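Local coordinates for extracellular haem-binding protein (Streptomyces reticuli, PDB 3FPW) that binds haem outside the cell, probably degrades it, and forms an eight-chain assembly whose integrity is essential for interaction with its cognate two-component sensor kinase, at residues Leu65-Ala70 and Thr99-Arg104; Asp84-Ser89 and Gly172-Asp177; Val90-Arg95 and Pro164-Gly169; Lys119-Val124 and Pro147-Leu152; Ser125-Thr130 and Gly155-Ala160. All coordinates share one frame; numbering follows the deposited sequence.

Interaction 1 (Leu65-Ala70 and Thr99-Arg104); sequences LTLEAA and TLVTLR
L65 meets L100 through its backbone. The carbonyl O of L65 lies 4.3 Å from CD1 of L100, and the L65 side chain keeps a little further off. L65 also pairs antiparallel with a strand of the third subunit. T66 turns away from the strand and starts helix 67-83. T66 is the N-cap residue; its OG1 accepts from A69 N at 3.0 Å, while T66 O takes the N-H of A70, closing the first turn. L67 reaches across from this turn. Its CG stands opposite the backbone N (chi1 179°), and its CD1 methyl ends 3.7 Å from CG2 of V101. The same CD1 lies 3.8 Å from L100 O. The side chains of L67 and V101 cross at about a right angle. A bulge in the strand sets up this meeting: L100 and V101 both face V92 of strand 89-94, a classic beta bulge. Neighbours on a regular strand point to different faces of the sheet, but here both residues point to the start of the helix. V101, T102 and L103 also pair with a strand of the second subunit, so the sheet runs on. A70, one turn after T66, points toward the bulge. Its CB lies 3.9 Å from V101 CG2 and 4.3 Å from L100 CD1. A70 also packs on V92.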
# COMPACT_ATOMS: atom_id res chain seq x y z
N LEU A 65 -17.24 0.29 23.78
CA LEU A 65 -18.39 -0.57 23.54
C LEU A 65 -17.92 -2.02 23.59
O LEU A 65 -16.82 -2.36 23.09
CB LEU A 65 -19.02 -0.31 22.16
CG LEU A 65 -19.62 1.05 21.85
CD1 LEU A 65 -20.27 1.01 20.48
CD2 LEU A 65 -20.63 1.41 22.92
N THR A 66 -18.73 -2.88 24.19
CA THR A 66 -18.52 -4.30 24.06
C THR A 66 -18.82 -4.72 22.63
O THR A 66 -19.56 -4.03 21.91
CB THR A 66 -19.47 -5.07 25.00
OG1 THR A 66 -20.83 -4.82 24.63
CG2 THR A 66 -19.23 -4.66 26.48
N LEU A 67 -18.23 -5.83 22.19
CA LEU A 67 -18.64 -6.39 20.90
C LEU A 67 -20.15 -6.56 20.81
O LEU A 67 -20.75 -6.24 19.78
CB LEU A 67 -17.94 -7.71 20.61
CG LEU A 67 -18.37 -8.32 19.26
CD1 LEU A 67 -18.09 -7.38 18.06
CD2 LEU A 67 -17.68 -9.65 19.05
N GLU A 68 -20.77 -7.06 21.88
CA GLU A 68 -22.23 -7.22 21.89
C GLU A 68 -22.95 -5.90 21.55
O GLU A 68 -23.88 -5.88 20.72
CB GLU A 68 -22.69 -7.77 23.26
CG GLU A 68 -24.20 -7.91 23.39
CD GLU A 68 -24.66 -8.35 24.78
OE1 GLU A 68 -25.83 -8.78 24.89
OE2 GLU A 68 -23.87 -8.26 25.76
N ALA A 69 -22.53 -4.80 22.19
CA ALA A 69 -23.18 -3.50 21.96
C ALA A 69 -22.89 -2.99 20.56
O ALA A 69 -23.79 -2.49 19.86
CB ALA A 69 -22.69 -2.48 22.98
N ALA A 70 -21.65 -3.11 20.13
CA ALA A 70 -21.31 -2.64 18.76
C ALA A 70 -22.08 -3.41 17.69
O ALA A 70 -22.53 -2.85 16.68
CB ALA A 70 -19.82 -2.78 18.53
N THR A 99 -11.46 -1.10 13.76
CA THR A 99 -12.81 -1.52 13.37
C THR A 99 -13.24 -2.66 14.27
O THR A 99 -12.50 -3.63 14.44
CB THR A 99 -12.85 -1.98 11.91
OG1 THR A 99 -12.47 -0.87 11.08
CG2 THR A 99 -14.24 -2.44 11.51
N LEU A 100 -14.42 -2.54 14.85
CA LEU A 100 -14.99 -3.56 15.75
C LEU A 100 -16.00 -4.45 15.05
O LEU A 100 -16.05 -5.66 15.30
CB LEU A 100 -15.71 -2.89 16.92
CG LEU A 100 -14.89 -1.95 17.78
CD1 LEU A 100 -15.76 -1.53 18.96
CD2 LEU A 100 -13.61 -2.60 18.28
N VAL A 101 -16.81 -3.87 14.16
CA VAL A 101 -17.84 -4.61 13.44
C VAL A 101 -17.97 -4.04 12.03
O VAL A 101 -17.95 -2.82 11.86
CB VAL A 101 -19.25 -4.45 14.11
CG1 VAL A 101 -20.35 -5.08 13.22
CG2 VAL A 101 -19.26 -5.08 15.47
N THR A 102 -18.10 -4.91 11.04
CA THR A 102 -18.57 -4.48 9.72
C THR A 102 -19.64 -5.42 9.25
O THR A 102 -19.60 -6.64 9.52
CB THR A 102 -17.46 -4.46 8.64
OG1 THR A 102 -16.90 -5.77 8.48
CG2 THR A 102 -16.39 -3.46 9.00
N LEU A 103 -20.62 -4.85 8.53
CA LEU A 103 -21.70 -5.65 7.97
C LEU A 103 -21.95 -5.11 6.58
O LEU A 103 -22.20 -3.90 6.42
CB LEU A 103 -22.96 -5.43 8.80
CG LEU A 103 -22.96 -5.85 10.27
CD1 LEU A 103 -24.33 -5.45 10.87
CD2 LEU A 103 -22.72 -7.34 10.39
N ARG A 104 -21.84 -5.97 5.57
CA ARG A 104 -22.10 -5.54 4.20
C ARG A 104 -23.52 -5.94 3.80
O ARG A 104 -23.80 -7.12 3.60
CB ARG A 104 -21.08 -6.19 3.24
CG ARG A 104 -21.19 -5.65 1.79
CD ARG A 104 -20.38 -6.47 0.83
NE ARG A 104 -18.97 -6.47 1.20
CZ ARG A 104 -18.03 -5.74 0.60
NH1 ARG A 104 -18.34 -4.96 -0.45
NH2 ARG A 104 -16.78 -5.81 1.04

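Interaction 2 (Asp84-Ser89 and Gly172-Asp177); sequences DGRHVS and GAPSGD. With PO4 (phosphate ion), chain D.
V88 and G172 bring the two backbones closest, with their CA atoms 4.4 Å apart. The carbonyl oxygens of H87 and G172 come within 3.4 Å of each other. Both are acceptors, so they do not bond. A water bridges the two segments: it accepts from H87 N at 3.0 Å and donates to G172 O. G172 has a positive phi of 121°, and a side chain there would run into H87 O. Its N-H donates to O1 of a phosphate ion, with G172 N 2.7 Å from that oxygen, and K119 holds the same ion. Among the side chains, V88 lays CG1 against the backbone N of A173 at 3.9 Å. R86 has the largest share of its segment's contact. Its CG touches A173 CB at 4.0 Å, then the chain bends at chi2 (57°) and crosses P174 at about a right angle. P174 CD lies over one face of the guanidinium, 3.6 Å from R86 NE. NH1 of R86 bonds to Y182 OH, and the nearest atom of the R86 side chain is about 3 Å from a bound iron(III) ion. Replacing this arginine by an alanine would probably leave that side of the P174 ring without its cover and Y182 OH without this partner. The contact joins two helix ends near the surface: G85 closes helix 67-83 in a Schellman motif, and S175 is the N-cap of helix 176-187.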
# COMPACT_ATOMS: atom_id res chain seq x y z
N ASP A 84 -36.48 0.55 4.80
CA ASP A 84 -36.71 1.55 3.76
C ASP A 84 -36.34 1.08 2.37
O ASP A 84 -36.42 1.85 1.41
CB ASP A 84 -35.89 2.79 4.06
CG ASP A 84 -36.34 3.51 5.30
OD1 ASP A 84 -37.34 3.08 5.93
OD2 ASP A 84 -35.69 4.51 5.64
N GLY A 85 -35.94 -0.17 2.25
CA GLY A 85 -35.53 -0.71 0.96
C GLY A 85 -34.18 -0.19 0.50
O GLY A 85 -33.93 -0.13 -0.72
N ARG A 86 -33.33 0.21 1.44
CA ARG A 86 -31.98 0.67 1.13
C ARG A 86 -30.96 -0.44 1.36
O ARG A 86 -31.21 -1.38 2.13
CB ARG A 86 -31.60 1.92 1.95
CG ARG A 86 -31.74 3.26 1.21
CD ARG A 86 -33.16 3.43 0.73
NE ARG A 86 -33.44 4.63 -0.07
CZ ARG A 86 -34.01 5.72 0.41
NH1 ARG A 86 -34.30 5.80 1.71
NH2 ARG A 86 -34.28 6.75 -0.39
N HIS A 87 -29.83 -0.33 0.68
CA HIS A 87 -28.80 -1.36 0.71
C HIS A 87 -27.49 -0.73 1.14
O HIS A 87 -26.92 0.03 0.39
CB HIS A 87 -28.65 -1.92 -0.70
CG HIS A 87 -29.95 -2.35 -1.28
ND1 HIS A 87 -30.53 -3.56 -0.96
CD2 HIS A 87 -30.81 -1.72 -2.11
CE1 HIS A 87 -31.69 -3.66 -1.59
NE2 HIS A 87 -31.88 -2.56 -2.29
N VAL A 88 -27.05 -1.00 2.37
CA VAL A 88 -25.95 -0.23 2.95
C VAL A 88 -24.92 -1.15 3.54
O VAL A 88 -25.20 -2.32 3.81
CB VAL A 88 -26.43 0.74 4.06
CG1 VAL A 88 -27.48 1.73 3.49
CG2 VAL A 88 -26.96 -0.01 5.32
N SER A 89 -23.71 -0.63 3.72
CA SER A 89 -22.74 -1.25 4.59
C SER A 89 -22.66 -0.42 5.86
O SER A 89 -22.88 0.80 5.84
CB SER A 89 -21.34 -1.32 3.94
OG SER A 89 -21.32 -2.15 2.79
N GLY A 172 -23.97 3.82 1.24
CA GLY A 172 -24.71 3.01 0.26
C GLY A 172 -26.11 3.53 -0.03
O GLY A 172 -26.71 3.12 -1.02
N ALA A 173 -26.63 4.42 0.81
CA ALA A 173 -27.93 5.04 0.54
C ALA A 173 -27.76 6.14 -0.51
O ALA A 173 -26.64 6.54 -0.84
CB ALA A 173 -28.55 5.63 1.81
N PRO A 174 -28.89 6.63 -1.05
CA PRO A 174 -28.80 7.59 -2.13
C PRO A 174 -28.24 8.94 -1.73
O PRO A 174 -27.89 9.75 -2.60
CB PRO A 174 -30.26 7.74 -2.58
CG PRO A 174 -30.97 6.60 -2.07
CD PRO A 174 -30.25 6.10 -0.87
N SER A 175 -28.15 9.21 -0.44
CA SER A 175 -27.55 10.46 0.03
C SER A 175 -26.85 10.21 1.36
O SER A 175 -27.19 9.27 2.10
CB SER A 175 -28.60 11.57 0.19
OG SER A 175 -29.43 11.34 1.33
N GLY A 176 -25.85 11.04 1.64
CA GLY A 176 -25.15 10.97 2.92
C GLY A 176 -26.10 11.26 4.07
O GLY A 176 -25.97 10.70 5.16
N ASP A 177 -27.07 12.13 3.84
CA ASP A 177 -28.00 12.46 4.90
C ASP A 177 -28.84 11.23 5.27
O ASP A 177 -29.08 10.98 6.44
CB ASP A 177 -28.86 13.66 4.53
CG ASP A 177 -28.09 14.99 4.60
OD1 ASP A 177 -26.99 15.06 5.23
OD2 ASP A 177 -28.58 15.97 4.01
P PO4 D . -21.78 6.71 0.13
O1 PO4 D . -23.12 6.29 0.72
O2 PO4 D . -22.10 7.62 -1.03
O3 PO4 D . -21.10 7.52 1.19
O4 PO4 D . -20.83 5.58 -0.34
O HOH W 1 -29.38 2.13 -0.96

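Interaction 3 (Val90-Arg95 and Pro164-Gly169); sequences VAVVDR and PVAGIG
The guanidinium of R95 has P164 over one face. CG of the proline ring sits 3.5 Å above the plane, offset toward the rim and nearest NH1. A bend at chi2 (66°) lays the arginine side by side with the proline, pointing the same way. NH1 bonds to V124 O, and NH2 reaches G107 O of the fourth subunit. The other flat group is the D94 carboxylate. Its OD2 accepts from N96 N, and its OD1 bonds to H64 ND1. OD1 also takes a bond from a water at 2.7 Å, and this water donates to V165 O as well. From this end the two strands run antiparallel, at 160°. A91 N donates to G169 O at 2.9 Å and G169 N to A91 O at 2.8 Å; V93 and G167 pair in the same way. The last rung differs: R95 N reaches V165 O at 3.0 Å from above the carbonyl plane, 61° out of it. This is where V165 and A166 both face V158, a classic beta bulge. V92 CG2 lies beside I168 CG1 at 4.2 Å. V90 packs its CG1 against I168 CG2. These are the two inner strands of the four-stranded sheet, flanked by strands 99-104 and 155-160. Helix 67-83 covers V90, V92 and I168, while helix 112-126 packs on A91 and V93 across the sheet.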
# COMPACT_ATOMS: atom_id res chain seq x y z
N VAL A 90 -22.29 -1.08 6.96
CA VAL A 90 -22.24 -0.41 8.26
C VAL A 90 -20.95 -0.81 8.95
O VAL A 90 -20.53 -1.97 8.90
CB VAL A 90 -23.46 -0.79 9.15
CG1 VAL A 90 -23.41 -0.05 10.49
CG2 VAL A 90 -24.76 -0.45 8.44
N ALA A 91 -20.29 0.16 9.57
CA ALA A 91 -19.09 -0.15 10.35
C ALA A 91 -19.19 0.48 11.71
O ALA A 91 -19.68 1.61 11.84
CB ALA A 91 -17.85 0.38 9.66
N VAL A 92 -18.65 -0.21 12.72
CA VAL A 92 -18.46 0.44 14.02
C VAL A 92 -16.97 0.45 14.31
O VAL A 92 -16.31 -0.59 14.26
CB VAL A 92 -19.23 -0.30 15.15
CG1 VAL A 92 -18.99 0.36 16.51
CG2 VAL A 92 -20.73 -0.39 14.83
N VAL A 93 -16.43 1.64 14.56
CA VAL A 93 -14.99 1.83 14.76
C VAL A 93 -14.75 2.41 16.17
O VAL A 93 -15.39 3.36 16.60
CB VAL A 93 -14.39 2.76 13.66
CG1 VAL A 93 -12.92 3.09 13.95
CG2 VAL A 93 -14.54 2.13 12.26
N ASP A 94 -13.83 1.80 16.90
CA ASP A 94 -13.49 2.25 18.25
C ASP A 94 -12.74 3.59 18.20
O ASP A 94 -12.08 3.93 17.21
CB ASP A 94 -12.57 1.18 18.88
CG ASP A 94 -12.47 1.31 20.40
OD1 ASP A 94 -13.21 0.57 21.09
OD2 ASP A 94 -11.71 2.17 20.89
N ARG A 95 -12.79 4.32 19.30
CA ARG A 95 -12.02 5.54 19.46
C ARG A 95 -10.52 5.28 19.28
O ARG A 95 -9.75 6.18 18.93
CB ARG A 95 -12.33 6.15 20.84
CG ARG A 95 -11.43 7.29 21.25
CD ARG A 95 -11.55 8.55 20.41
NE ARG A 95 -10.69 9.59 21.01
CZ ARG A 95 -10.62 10.83 20.56
NH1 ARG A 95 -11.36 11.20 19.53
NH2 ARG A 95 -9.80 11.73 21.14
N PRO A 164 -15.74 10.44 23.47
CA PRO A 164 -16.09 9.53 22.36
C PRO A 164 -15.52 8.14 22.58
O PRO A 164 -14.34 8.01 22.96
CB PRO A 164 -15.42 10.21 21.13
CG PRO A 164 -14.35 11.08 21.70
CD PRO A 164 -14.88 11.56 23.04
N VAL A 165 -16.32 7.09 22.35
CA VAL A 165 -15.82 5.71 22.46
C VAL A 165 -15.93 4.91 21.17
O VAL A 165 -15.22 3.93 20.97
CB VAL A 165 -16.46 4.92 23.64
CG1 VAL A 165 -16.06 5.52 25.00
CG2 VAL A 165 -17.97 4.88 23.47
N ALA A 166 -16.83 5.33 20.28
CA ALA A 166 -16.99 4.63 19.02
C ALA A 166 -17.61 5.56 17.99
O ALA A 166 -18.20 6.59 18.33
CB ALA A 166 -17.88 3.40 19.21
N GLY A 167 -17.46 5.19 16.73
CA GLY A 167 -18.22 5.85 15.66
C GLY A 167 -18.98 4.78 14.91
O GLY A 167 -18.49 3.67 14.74
N ILE A 168 -20.19 5.11 14.45
CA ILE A 168 -20.96 4.23 13.58
C ILE A 168 -21.04 4.91 12.22
O ILE A 168 -21.42 6.09 12.14
CB ILE A 168 -22.37 4.03 14.12
CG1 ILE A 168 -22.30 3.40 15.51
CG2 ILE A 168 -23.16 3.15 13.15
CD1 ILE A 168 -23.65 3.32 16.24
N GLY A 169 -20.64 4.19 11.17
CA GLY A 169 -20.64 4.73 9.82
C GLY A 169 -21.49 3.90 8.88
O GLY A 169 -21.52 2.70 8.98
O HOH W 2 -15.79 1.28 21.50

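Interaction 4 (Lys119-Val124 and Pro147-Leu152); sequences KAFTAV and PGTLFL. With PO4 (phosphate ion), chain G; PO4 (phosphate ion), chain D.
T122 and L150 join helix 112-126 to the loop 147-152 that leads toward strand 155-160, in a partly buried helix-to-loop contact. L150 N donates to T122 OG1 at 2.9 Å, with a fairly straight angle of 163°. The same OG1 bonds to R118 O, so this hydroxyl serves two backbone groups. The T122 methyl takes another partner: CG2 stands over the centre of the F151 ring, 4.2 Å from the centroid, a CH-pi contact. F151 is the centre of an inverse gamma turn, closed by a weak bond from L152 N to L150 O. At one end of the loop F121 brings CD1 to 3.3 Å from G148 O, and T149 CG2 lies at its ring edge. At the other end K119 stretches out over L152, with CD 3.4 Å from L152 O. K119 NZ donates to O3 of a phosphate ion at 2.7 Å, forms a salt bridge with D179 and bonds to A153 O and V170 O. A methionine in its place would probably leave the phosphate and D179 without this positive partner. A second phosphate accepts through its O1 from G148 N at 2.8 Å and is also held by R118. Both ions probably come from the crystallisation liquor.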
# COMPACT_ATOMS: atom_id res chain seq x y z
N LYS A 119 -16.04 6.74 7.41
CA LYS A 119 -16.95 7.66 8.09
C LYS A 119 -16.97 7.43 9.59
O LYS A 119 -16.97 8.39 10.36
CB LYS A 119 -18.38 7.55 7.56
CG LYS A 119 -18.50 8.04 6.12
CD LYS A 119 -19.95 7.97 5.71
CE LYS A 119 -20.14 8.12 4.20
NZ LYS A 119 -21.58 7.93 3.80
N ALA A 120 -17.05 6.17 10.00
CA ALA A 120 -17.03 5.85 11.42
C ALA A 120 -15.74 6.34 12.11
O ALA A 120 -15.78 6.91 13.22
CB ALA A 120 -17.21 4.33 11.61
N PHE A 121 -14.60 6.09 11.47
CA PHE A 121 -13.32 6.53 12.00
C PHE A 121 -13.32 8.06 12.15
O PHE A 121 -12.80 8.62 13.11
CB PHE A 121 -12.23 6.10 10.99
CG PHE A 121 -10.83 6.50 11.37
CD1 PHE A 121 -10.24 7.66 10.85
CD2 PHE A 121 -10.08 5.71 12.24
CE1 PHE A 121 -8.93 8.03 11.21
CE2 PHE A 121 -8.77 6.07 12.57
CZ PHE A 121 -8.22 7.22 12.07
N THR A 122 -13.91 8.75 11.17
CA THR A 122 -13.85 10.21 11.16
C THR A 122 -14.72 10.78 12.27
O THR A 122 -14.32 11.71 12.99
CB THR A 122 -14.27 10.73 9.79
OG1 THR A 122 -13.37 10.17 8.83
CG2 THR A 122 -14.19 12.24 9.75
N ALA A 123 -15.92 10.21 12.41
CA ALA A 123 -16.82 10.65 13.47
C ALA A 123 -16.23 10.47 14.87
O ALA A 123 -16.38 11.35 15.74
CB ALA A 123 -18.14 9.90 13.37
N VAL A 124 -15.57 9.33 15.13
CA VAL A 124 -15.04 9.07 16.46
C VAL A 124 -13.78 9.88 16.72
O VAL A 124 -13.47 10.21 17.86
CB VAL A 124 -14.81 7.57 16.76
CG1 VAL A 124 -13.56 7.07 16.07
CG2 VAL A 124 -14.70 7.35 18.29
N PRO A 147 -4.99 11.18 6.80
CA PRO A 147 -5.15 9.80 6.41
C PRO A 147 -6.29 9.10 7.13
O PRO A 147 -6.52 9.32 8.33
CB PRO A 147 -3.80 9.17 6.82
CG PRO A 147 -2.85 10.28 6.58
CD PRO A 147 -3.59 11.49 7.13
N GLY A 148 -7.01 8.27 6.38
CA GLY A 148 -8.02 7.37 6.95
C GLY A 148 -9.38 8.02 7.12
O GLY A 148 -10.34 7.36 7.54
N THR A 149 -9.47 9.29 6.77
CA THR A 149 -10.72 10.06 6.96
C THR A 149 -11.65 10.12 5.74
O THR A 149 -11.24 9.90 4.59
CB THR A 149 -10.43 11.49 7.42
OG1 THR A 149 -9.73 12.19 6.39
CG2 THR A 149 -9.57 11.47 8.71
N LEU A 150 -12.91 10.42 6.00
CA LEU A 150 -13.89 10.66 4.95
C LEU A 150 -14.90 11.65 5.49
O LEU A 150 -15.70 11.31 6.35
CB LEU A 150 -14.56 9.35 4.52
CG LEU A 150 -15.59 9.53 3.41
CD1 LEU A 150 -15.05 10.30 2.22
CD2 LEU A 150 -16.10 8.13 2.98
N PHE A 151 -14.83 12.88 5.00
CA PHE A 151 -15.64 13.97 5.52
C PHE A 151 -16.95 14.06 4.72
O PHE A 151 -17.18 14.98 3.93
CB PHE A 151 -14.85 15.26 5.42
CG PHE A 151 -13.84 15.42 6.51
CD1 PHE A 151 -12.64 14.71 6.50
CD2 PHE A 151 -14.10 16.26 7.59
CE1 PHE A 151 -11.70 14.86 7.51
CE2 PHE A 151 -13.16 16.39 8.62
CZ PHE A 151 -11.97 15.70 8.59
N LEU A 152 -17.81 13.08 4.93
CA LEU A 152 -19.00 12.91 4.12
C LEU A 152 -20.07 12.34 5.05
O LEU A 152 -19.80 11.39 5.79
CB LEU A 152 -18.68 11.92 2.99
CG LEU A 152 -19.82 11.52 2.07
CD1 LEU A 152 -20.31 12.73 1.26
CD2 LEU A 152 -19.35 10.38 1.18
P PO4 G . -5.38 6.78 3.39
O1 PO4 G . -6.41 7.86 3.63
O2 PO4 G . -5.62 6.11 2.05
O3 PO4 G . -4.00 7.42 3.40
O4 PO4 G . -5.46 5.74 4.48
P PO4 D . -21.78 6.71 0.13
O1 PO4 D . -23.12 6.29 0.72
O2 PO4 D . -22.10 7.62 -1.03
O3 PO4 D . -21.10 7.52 1.19
O4 PO4 D . -20.83 5.58 -0.34

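Interaction 5 (Ser125-Thr130 and Gly155-Ala160); sequences SWNAPT and GTPVTA
T130 and G155 make the tight end of this contact, where the turn after helix 112-126 runs alongside the first residues of strand 155-160. This strand is outermost in the sheet of its own chain, and V158 and T159 pair parallel with a strand of the third subunit. T130 grips G155 twice. Its N donates to G155 O at 2.9 Å, tilted 27° from the carbonyl plane, and its OG1 accepts from G155 N at 2.8 Å. The hydroxyl can reach because it sits between the backbone N and the carbonyl carbon (chi1 51°). OG1 also bonds to L152 O, so T130, at the start of helix 130-135, is tied both to L152 in the preceding loop and to G155 of the strand. P129 adds a CA-H...O contact to G155 O, at 3.3 Å from its CA. Next along, the P157 ring lies close to the backbone, with P157 CD 3.5 Å from A128 C. P129 and P157 touch more lightly through their CD atoms, 4.2 Å apart. The looser side is at N127, partly exposed and with positive phi as the chain leaves the helix. Here the contact is made without hydrogen bonds, and N127 crosses P157 and T159 at about right angles. Its amide OD1 rests 3.5 Å from P157 CB and equally near T159 CG2.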
# COMPACT_ATOMS: atom_id res chain seq x y z
N SER A 125 -13.06 10.23 15.65
CA SER A 125 -11.85 11.04 15.78
C SER A 125 -12.14 12.46 16.25
O SER A 125 -11.37 13.02 17.04
CB SER A 125 -11.09 11.09 14.47
OG SER A 125 -10.48 9.84 14.19
N TRP A 126 -13.23 13.05 15.76
CA TRP A 126 -13.59 14.42 16.13
C TRP A 126 -14.81 14.50 17.04
O TRP A 126 -15.22 15.59 17.44
CB TRP A 126 -13.77 15.32 14.88
CG TRP A 126 -12.46 15.77 14.30
CD1 TRP A 126 -11.73 16.87 14.67
CD2 TRP A 126 -11.72 15.13 13.26
NE1 TRP A 126 -10.58 16.95 13.93
CE2 TRP A 126 -10.54 15.89 13.06
CE3 TRP A 126 -11.92 13.98 12.48
CZ2 TRP A 126 -9.59 15.55 12.09
CZ3 TRP A 126 -10.95 13.65 11.52
CH2 TRP A 126 -9.80 14.43 11.35
N ASN A 127 -15.36 13.34 17.42
CA ASN A 127 -16.54 13.31 18.27
C ASN A 127 -17.66 14.19 17.71
O ASN A 127 -18.27 15.00 18.43
CB ASN A 127 -16.21 13.70 19.71
CG ASN A 127 -17.34 13.42 20.64
OD1 ASN A 127 -18.18 12.55 20.38
ND2 ASN A 127 -17.38 14.14 21.77
N ALA A 128 -17.95 14.00 16.43
CA ALA A 128 -18.94 14.84 15.75
C ALA A 128 -19.49 14.06 14.57
O ALA A 128 -18.76 13.27 13.96
CB ALA A 128 -18.29 16.14 15.25
N PRO A 129 -20.75 14.32 14.19
CA PRO A 129 -21.32 13.69 12.99
C PRO A 129 -20.55 14.14 11.75
O PRO A 129 -20.12 15.29 11.68
CB PRO A 129 -22.75 14.24 12.95
CG PRO A 129 -23.01 14.85 14.29
CD PRO A 129 -21.67 15.27 14.83
N THR A 130 -20.36 13.25 10.77
CA THR A 130 -19.55 13.64 9.63
C THR A 130 -20.25 14.66 8.74
O THR A 130 -19.60 15.40 8.02
CB THR A 130 -19.08 12.43 8.77
OG1 THR A 130 -20.21 11.61 8.45
CG2 THR A 130 -18.03 11.59 9.53
N GLY A 155 -21.50 9.26 9.22
CA GLY A 155 -20.87 8.73 10.46
C GLY A 155 -21.34 9.53 11.67
O GLY A 155 -21.52 10.73 11.58
N THR A 156 -21.56 8.85 12.78
CA THR A 156 -22.02 9.54 14.00
C THR A 156 -21.31 8.97 15.22
O THR A 156 -21.10 7.76 15.30
CB THR A 156 -23.57 9.49 14.14
OG1 THR A 156 -23.99 10.47 15.10
CG2 THR A 156 -24.05 8.13 14.57
N PRO A 157 -20.95 9.83 16.19
CA PRO A 157 -20.22 9.31 17.35
C PRO A 157 -21.11 8.78 18.46
O PRO A 157 -22.30 9.12 18.58
CB PRO A 157 -19.46 10.54 17.86
CG PRO A 157 -20.38 11.68 17.51
CD PRO A 157 -20.97 11.30 16.17
N VAL A 158 -20.51 7.94 19.29
CA VAL A 158 -21.16 7.42 20.48
C VAL A 158 -20.21 7.71 21.61
O VAL A 158 -18.99 7.52 21.47
CB VAL A 158 -21.39 5.90 20.36
CG1 VAL A 158 -21.83 5.32 21.69
CG2 VAL A 158 -22.43 5.58 19.24
N THR A 159 -20.75 8.18 22.73
CA THR A 159 -19.89 8.55 23.83
C THR A 159 -20.15 7.72 25.07
O THR A 159 -21.13 6.98 25.14
CB THR A 159 -20.07 10.03 24.25
OG1 THR A 159 -21.44 10.23 24.65
CG2 THR A 159 -19.72 10.98 23.09
N ALA A 160 -19.25 7.86 26.03
CA ALA A 160 -19.42 7.33 27.37
C ALA A 160 -18.69 8.30 28.29
O ALA A 160 -17.55 8.65 28.04
CB ALA A 160 -18.82 5.92 27.47

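Overall arrangement
Interactions 1, 3 and 5 use a four-stranded antiparallel sheet; 2 and 4 join loops and helices around it. Interaction 3 joins the two inner strands, and its centre is about 4 Å from that of the chain. Interactions 1 and 5 each involve an outer strand, and their centres are about 8 Å from that of interaction 3. Interactions 4 and 5 share helix 112-126, with centres about 9 Å apart. Along the chain, interactions 3, 4 and 5 all fall inside the loop closed by interaction 2, which crosses interaction 1. Interactions 2 and 4 are about 17 Å apart between centres, yet both hold one phosphate. Strand 99-104 pairs with the second subunit and strand 155-160 with the third, so both outer strands extend the sheet into the assembly.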